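Local coordinates for protein epidermin leader peptide processing serine protease EpiP (Staphylococcus aureus subsp. aureus, PDB 3QFH) that is a subtilisin-like serine endopeptidase of the subtilase family that probably removes the leader peptide from the precursor of the lantibiotic epidermin, at residues K107-N110 / S114-D117; A339-S344 / T386-G391. All blocks are in the same frame, centred on the assembly; numbering follows the deposited sequence.

Contact 1 (K107-N110 / S114-D117); sequences KITN and SYDD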
loop_
_atom_site.group_PDB
_atom_site.type_symbol
_atom_site.label_atom_id
_atom_site.label_comp_id
_atom_site.label_asym_id
_atom_site.label_seq_id
_atom_site.Cartn_x
_atom_site.Cartn_y
_atom_site.Cartn_z
ATOM N N LYS A 107 5.592 12.131 -17.837
ATOM C CA LYS A 107 4.189 12.367 -18.113
ATOM C C LYS A 107 3.516 13.203 -17.011
ATOM O O LYS A 107 2.753 14.111 -17.293
ATOM C CB LYS A 107 3.465 11.015 -18.235
ATOM C CG LYS A 107 2.080 11.084 -18.793
ATOM C CD LYS A 107 2.119 11.509 -20.256
ATOM C CE LYS A 107 0.725 11.663 -20.852
ATOM N NZ LYS A 107 0.012 12.874 -20.343
ATOM N N ILE A 108 3.832 12.905 -15.767
ATOM C CA ILE A 108 3.183 13.572 -14.647
ATOM C C ILE A 108 3.872 14.845 -14.158
ATOM O O ILE A 108 3.313 15.546 -13.330
ATOM C CB ILE A 108 2.960 12.585 -13.478
ATOM C CG1 ILE A 108 4.275 12.220 -12.773
ATOM C CG2 ILE A 108 2.242 11.339 -13.987
ATOM C CD1 ILE A 108 4.117 11.280 -11.577
ATOM N N THR A 109 5.054 15.158 -14.686
ATOM C CA THR A 109 5.820 16.319 -14.235
ATOM C C THR A 109 6.056 17.350 -15.335
ATOM O O THR A 109 6.924 18.206 -15.192
ATOM C CB THR A 109 7.212 15.881 -13.727
ATOM O OG1 THR A 109 7.950 15.275 -14.800
ATOM C CG2 THR A 109 7.094 14.898 -12.569
ATOM N N ASN A 110 5.286 17.297 -16.419
ATOM C CA ASN A 110 5.546 18.183 -17.560
ATOM C C ASN A 110 6.997 18.037 -18.018
ATOM O O ASN A 110 7.715 19.019 -18.173
ATOM C CB ASN A 110 5.233 19.662 -17.238
ATOM C CG ASN A 110 3.828 20.086 -17.659
ATOM O OD1 ASN A 110 2.898 19.278 -17.742
ATOM N ND2 ASN A 110 3.673 21.374 -17.913
ATOM N N SER A 114 8.179 20.232 -13.301
ATOM C CA SER A 114 7.650 20.382 -11.953
ATOM C C SER A 114 8.737 20.295 -10.853
ATOM O O SER A 114 8.527 20.805 -9.734
ATOM C CB SER A 114 6.509 19.410 -11.677
ATOM O OG SER A 114 6.968 18.099 -11.543
ATOM N N TYR A 115 9.895 19.700 -11.159
ATOM C CA TYR A 115 10.974 19.645 -10.162
ATOM C C TYR A 115 11.566 21.034 -9.877
ATOM O O TYR A 115 12.299 21.195 -8.901
ATOM C CB TYR A 115 12.086 18.656 -10.546
ATOM C CG TYR A 115 11.609 17.221 -10.576
ATOM C CD1 TYR A 115 11.291 16.549 -9.402
ATOM C CD2 TYR A 115 11.463 16.543 -11.766
ATOM C CE1 TYR A 115 10.841 15.239 -9.424
ATOM C CE2 TYR A 115 11.011 15.234 -11.794
ATOM C CZ TYR A 115 10.705 14.589 -10.625
ATOM O OH TYR A 115 10.259 13.284 -10.663
ATOM N N ASP A 116 11.271 22.031 -10.710
ATOM C CA ASP A 116 11.752 23.393 -10.419
ATOM C C ASP A 116 10.778 24.159 -9.517
ATOM O O ASP A 116 11.073 25.261 -9.094
ATOM C CB ASP A 116 12.017 24.161 -11.716
ATOM C CG ASP A 116 13.127 23.519 -12.546
ATOM O OD1 ASP A 116 14.197 23.213 -11.971
ATOM O OD2 ASP A 116 12.934 23.316 -13.765
ATOM N N ASP A 117 9.633 23.549 -9.220
ATOM C CA ASP A 117 8.595 24.145 -8.379
ATOM C C ASP A 117 8.440 23.392 -7.049
ATOM O O ASP A 117 7.429 23.540 -6.374
ATOM C CB ASP A 117 7.257 24.094 -9.133
ATOM C CG ASP A 117 7.321 24.800 -10.495
ATOM O OD1 ASP A 117 7.927 25.883 -10.559
ATOM O OD2 ASP A 117 6.764 24.281 -11.487
#

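Contact 2 (A339-S344 / T386-G391); sequences AAPGGS and TPKVSG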
loop_
_atom_site.group_PDB
_atom_site.type_symbol
_atom_site.label_atom_id
_atom_site.label_comp_id
_atom_site.label_asym_id
_atom_site.label_seq_id
_atom_site.Cartn_x
_atom_site.Cartn_y
_atom_site.Cartn_z
ATOM N N ALA A 339 -5.826 8.057 -10.814
ATOM C CA ALA A 339 -4.987 7.129 -11.532
ATOM C C ALA A 339 -3.590 7.722 -11.749
ATOM O O ALA A 339 -3.426 8.929 -11.878
ATOM C CB ALA A 339 -5.629 6.785 -12.866
ATOM N N ALA A 340 -2.576 6.869 -11.762
ATOM C CA ALA A 340 -1.212 7.303 -12.067
ATOM C C ALA A 340 -0.622 6.209 -12.977
ATOM O O ALA A 340 -1.145 5.091 -13.001
ATOM C CB ALA A 340 -0.395 7.479 -10.797
ATOM N N PRO A 341 0.436 6.528 -13.743
ATOM C CA PRO A 341 1.061 5.530 -14.649
ATOM C C PRO A 341 1.631 4.305 -13.936
ATOM O O PRO A 341 2.462 4.421 -13.008
ATOM C CB PRO A 341 2.196 6.321 -15.296
ATOM C CG PRO A 341 1.747 7.759 -15.213
ATOM C CD PRO A 341 1.056 7.856 -13.894
ATOM N N GLY A 342 1.147 3.134 -14.335
ATOM C CA GLY A 342 1.621 1.898 -13.769
ATOM C C GLY A 342 2.049 0.893 -14.827
ATOM O O GLY A 342 2.543 -0.160 -14.490
ATOM N N GLY A 343 1.812 1.209 -16.098
ATOM C CA GLY A 343 2.253 0.383 -17.188
ATOM C C GLY A 343 1.216 -0.470 -17.865
ATOM O O GLY A 343 0.033 -0.334 -17.640
ATOM N N SER A 344 1.693 -1.354 -18.727
ATOM C CA SER A 344 0.822 -2.236 -19.479
ATOM C C SER A 344 1.638 -3.383 -20.068
ATOM O O SER A 344 2.872 -3.289 -20.171
ATOM C CB SER A 344 0.161 -1.456 -20.630
ATOM O OG SER A 344 -0.581 -2.317 -21.490
ATOM N N THR A 386 0.668 3.846 -7.392
ATOM C CA THR A 386 0.310 4.315 -6.072
ATOM C C THR A 386 1.380 5.176 -5.402
ATOM O O THR A 386 1.055 6.213 -4.826
ATOM C CB THR A 386 -0.089 3.091 -5.178
ATOM O OG1 THR A 386 -1.148 2.381 -5.818
ATOM C CG2 THR A 386 -0.555 3.515 -3.829
ATOM N N PRO A 387 2.664 4.764 -5.474
ATOM C CA PRO A 387 3.697 5.609 -4.854
ATOM C C PRO A 387 3.820 6.981 -5.472
ATOM O O PRO A 387 4.283 7.917 -4.782
ATOM C CB PRO A 387 4.997 4.805 -5.053
ATOM C CG PRO A 387 4.653 3.764 -6.079
ATOM C CD PRO A 387 3.211 3.459 -5.865
ATOM N N LYS A 388 3.415 7.114 -6.742
ATOM C CA LYS A 388 3.424 8.415 -7.427
ATOM C C LYS A 388 2.433 9.385 -6.772
ATOM O O LYS A 388 2.730 10.584 -6.573
ATOM C CB LYS A 388 3.113 8.241 -8.924
ATOM C CG LYS A 388 4.184 7.488 -9.717
ATOM C CD LYS A 388 3.848 7.498 -11.213
ATOM C CE LYS A 388 4.927 6.813 -12.045
ATOM N NZ LYS A 388 5.027 5.382 -11.704
ATOM N N VAL A 389 1.264 8.850 -6.415
ATOM C CA VAL A 389 0.234 9.602 -5.733
ATOM C C VAL A 389 0.670 9.895 -4.305
ATOM O O VAL A 389 0.467 11.018 -3.819
ATOM C CB VAL A 389 -1.124 8.878 -5.755
ATOM C CG1 VAL A 389 -2.158 9.598 -4.878
ATOM C CG2 VAL A 389 -1.629 8.727 -7.206
ATOM N N SER A 390 1.265 8.914 -3.618
ATOM C CA SER A 390 1.743 9.163 -2.243
ATOM C C SER A 390 2.781 10.288 -2.250
ATOM O O SER A 390 2.746 11.209 -1.415
ATOM C CB SER A 390 2.366 7.916 -1.602
ATOM O OG SER A 390 1.414 6.883 -1.406
ATOM N N GLY A 391 3.738 10.191 -3.156
ATOM C CA GLY A 391 4.758 11.233 -3.285
ATOM C C GLY A 391 4.168 12.607 -3.548
ATOM O O GLY A 391 4.599 13.599 -2.953
#

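Contact 1 (K107-N110 / S114-D117)
Thr109 and Ser114 bring their backbones together across a short loop, CA to CA 5.0 Å, where the chain leaves helix 103-108 and winds into a 3-10 turn at 114-116 on the way to strand 126-130 of the subtilisin-like domain. The loop is closed by one backbone hydrogen bond, Ser114 N to Thr109 O at 3.0 Å. The turn beyond has its own bond, from Asp117 N to Ser114 O.

The two small side chains face each other over this closure. Ser114 lays its OG against the aliphatic side of Thr109, 3.1 Å from Thr109 CB, a tight van der Waals fit. The hydroxyl of Thr109 does its work elsewhere: with chi1 at 62° OG1 sits over the backbone, close to both its N and its C, and there it meets Met105 O in helix 103-108 and Gly112 N in the loop. The same rotation sends CG2 out to Tyr115, whose ring comes at the methyl obliquely. Tyr115 reaches past it to hydrogen-bond Gly193 O, while Val435 and Tyr436 of helix 435-439 pack on Ser114. At the hydroxyl end of the tyrosine, Thr109 CG2 lies 4.0 Å from both Tyr115 CE2 and Tyr115 OH.

Contact 2 (A339-S344 / T386-G391)
Ala340 and Lys388 make the nearest backbone approach, CA to CA 6.7 Å, where strand 338-341 at the edge of the parallel subtilisin-like sheet meets helix 382-400. The strand and helix axes come within 7.5 Å, and their chain directions differ by 112°, so the helix runs across the strand. The helix is kinked here: Pro387 has no N-H to give, and the N of Lys388 also makes no bond to the turn before. Upstream in the same helix, Ser383 has charge-relay geometry with His177 and Asp130, consistent with the subtilase catalytic triad; the strand therefore packs against the helix that probably carries the nucleophile, a few residues beyond Ser383.

The methyl of Ala340 points at the helix and settles between two of its side chains, with Ala340 CB 4.0 Å from both Lys388 CB and Val389 CG2. Val389 also packs on Val275 of strand 273-277 and Val316 of strand 314-319. Lys388 slants across the Pro341 ring, with Lys388 CD 3.9 Å from Pro341 CD.

The lysine chain is extended as far as CE, then chi4 of 64° bends the ammonium over to the carbonyl of Pro341. Being buried, that charge is met by several acceptors, with a salt bridge to Asp104 and hydrogen bonds to Gln184 OE1 and Leu384 O; with Pro341 O that makes four acceptors for three N-H, so they cannot all be full, separate bonds. The negative charge of Asp104 would be expected to stabilise the protonated lysine. Across the contact the bond itself is 3.0 Å from Lys388 NZ to Pro341 O, with the donor tilted 19° from the carbonyl plane.

Both contacts are buried, but contact 2 is the more central, its centre about 11 Å from that of the chain, against about 24 Å for contact 1; the centres of the two contacts are about 15 Å apart. Contact 1 is local, closing a loop with a backbone bond, two small side chains and a tyrosine ring, whereas contact 2 joins elements some forty residues apart through apolar packing and a buried ammonium. Helix 103-108 links them. Its Ile108, in the 107-110 segment, packs on contact 2, with Ile108 CG2 3.7 Å from Pro341 CD and Ile108 CD1 3.8 Å from Lys388 CD.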